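Local coordinates for probable leucine/isoleucine/valine-binding protein (Rhodopirellula baltica, PDB 4KV7) that probably binds a small ligand, perhaps a branched-chain amino acid, as a periplasmic binding protein of the leucine-binding family, at residues A[265-271]-A[360-366]. The protein carries 1 engineered substitution. Numbering follows the deposited sequence.
Sequences NGIVATQ and VWPVLIG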
# COMPACT_ATOMS: atom_id res chain seq x y z
N ASN A 265 -0.62 19.42 9.12
CA ASN A 265 -0.06 19.36 10.47
C ASN A 265 -1.07 18.79 11.45
O ASN A 265 -2.16 19.33 11.63
CB ASN A 265 0.38 20.76 10.91
CG ASN A 265 1.37 20.74 12.08
OD1 ASN A 265 1.44 19.77 12.83
ND2 ASN A 265 2.13 21.81 12.23
N GLY A 266 -0.71 17.67 12.07
CA GLY A 266 -1.59 17.04 13.04
C GLY A 266 -2.29 15.79 12.54
O GLY A 266 -2.86 15.04 13.33
N ILE A 267 -2.26 15.56 11.23
CA ILE A 267 -2.86 14.36 10.67
C ILE A 267 -2.04 13.13 11.06
O ILE A 267 -0.81 13.17 11.06
CB ILE A 267 -2.94 14.44 9.13
CG1 ILE A 267 -3.91 15.56 8.72
CG2 ILE A 267 -3.39 13.13 8.53
CD1 ILE A 267 -3.95 15.78 7.23
N VAL A 268 -2.73 12.05 11.43
CA VAL A 268 -2.07 10.78 11.72
C VAL A 268 -2.29 9.86 10.54
O VAL A 268 -3.39 9.81 9.98
CB VAL A 268 -2.63 10.15 13.01
CG1 VAL A 268 -2.13 8.74 13.20
CG2 VAL A 268 -2.27 11.02 14.22
N ALA A 269 -1.26 9.15 10.12
CA ALA A 269 -1.37 8.25 8.98
C ALA A 269 -0.69 6.93 9.30
O ALA A 269 0.49 6.91 9.67
CB ALA A 269 -0.76 8.88 7.71
N THR A 270 -1.42 5.82 9.17
CA THR A 270 -0.83 4.53 9.44
C THR A 270 -0.08 4.02 8.22
O THR A 270 -0.59 4.06 7.10
CB THR A 270 -1.89 3.50 9.88
OG1 THR A 270 -3.01 3.55 9.00
CG2 THR A 270 -2.37 3.78 11.28
N GLN A 271 1.14 3.53 8.45
CA GLN A 271 1.97 2.97 7.39
C GLN A 271 2.19 1.48 7.57
O GLN A 271 2.10 0.96 8.69
CB GLN A 271 3.32 3.69 7.34
CG GLN A 271 3.23 5.21 7.27
CD GLN A 271 2.34 5.70 6.15
OE1 GLN A 271 2.47 5.26 5.01
NE2 GLN A 271 1.43 6.60 6.46
N VAL A 360 1.98 -2.35 11.84
CA VAL A 360 1.44 -1.06 11.45
C VAL A 360 2.26 0.00 12.17
O VAL A 360 2.39 -0.04 13.40
CB VAL A 360 -0.05 -0.96 11.84
CG1 VAL A 360 -0.59 0.45 11.60
CG2 VAL A 360 -0.87 -2.01 11.07
N TRP A 361 2.81 0.94 11.40
CA TRP A 361 3.65 2.01 11.93
C TRP A 361 2.93 3.33 11.78
O TRP A 361 2.91 3.90 10.69
CB TRP A 361 4.93 2.11 11.12
CG TRP A 361 6.01 1.11 11.41
CD1 TRP A 361 7.04 1.25 12.30
CD2 TRP A 361 6.22 -0.15 10.76
NE1 TRP A 361 7.86 0.16 12.25
CE2 TRP A 361 7.38 -0.72 11.31
CE3 TRP A 361 5.53 -0.85 9.77
CZ2 TRP A 361 7.87 -1.95 10.90
CZ3 TRP A 361 6.02 -2.07 9.35
CH2 TRP A 361 7.17 -2.61 9.92
N PRO A 362 2.32 3.85 12.86
CA PRO A 362 1.66 5.15 12.73
C PRO A 362 2.66 6.29 12.66
O PRO A 362 3.72 6.23 13.29
CB PRO A 362 0.82 5.25 14.01
CG PRO A 362 1.49 4.36 14.98
CD PRO A 362 2.17 3.26 14.20
N VAL A 363 2.34 7.31 11.88
CA VAL A 363 3.16 8.51 11.84
C VAL A 363 2.29 9.73 12.07
O VAL A 363 1.10 9.73 11.76
CB VAL A 363 3.97 8.66 10.52
CG1 VAL A 363 4.83 7.42 10.26
CG2 VAL A 363 3.06 8.97 9.33
N LEU A 364 2.91 10.76 12.64
CA LEU A 364 2.27 12.04 12.84
C LEU A 364 2.87 13.04 11.86
O LEU A 364 4.09 13.24 11.83
CB LEU A 364 2.50 12.52 14.28
CG LEU A 364 1.95 13.91 14.62
CD1 LEU A 364 0.43 13.94 14.50
CD2 LEU A 364 2.40 14.36 16.01
N ILE A 365 2.02 13.64 11.04
CA ILE A 365 2.49 14.63 10.08
C ILE A 365 2.61 15.97 10.79
O ILE A 365 1.68 16.41 11.46
CB ILE A 365 1.53 14.74 8.88
CG1 ILE A 365 1.39 13.38 8.19
CG2 ILE A 365 2.03 15.80 7.91
CD1 ILE A 365 0.40 13.37 7.04
N GLY A 366 3.77 16.61 10.65
CA GLY A 366 4.03 17.88 11.29
C GLY A 366 4.06 19.00 10.27
O GLY A 366 3.45 18.90 9.21
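Ala269 and Val363 form a hydrogen-bonded antiparallel pair in the mixed sheet of one lobe of this periplasmic binding protein fold. Strand 268-271 ends the parallel run of that sheet, and strand 361-365 lies antiparallel beside it. Six backbone bonds join the two segments. Ala269 N donates to Val363 O at 2.9 Å, in the carbonyl plane, and Val363 N returns a bond to Ala269 O. Gln271 and Trp361 are likewise bonded both ways. Gln271 N sits above the carbonyl plane of Trp361, 50° out of it; Trp361 N, 2.8 Å from Gln271 O, is tilted only 23° from that carbonyl's plane. Just before strand 268-271, Gly266 N donates to Ile365 O and Ile267 O accepts from Ile365 N. On its other edge, strand 268-271 is bonded through Val268 and Thr270 to Phe245 and Ala247; Pro362 and Leu364 bond Leu373 and Gln371. Thr270 OG1 bonds Glu141. Val363 O also receives the CA-H of Val268, at 3.3 Å between CA and O. Ile365 CD1 runs alongside Ile267 CG2, 4.1 Å away. On the Ala269 face, Phe301 packs on Gln271 and Val363. The Gln271 chain bends at chi2 (-53°), turning its amide back along its own strand. There Gln271 NE2 makes a weak bond to Ala269 O, 3.4 Å long.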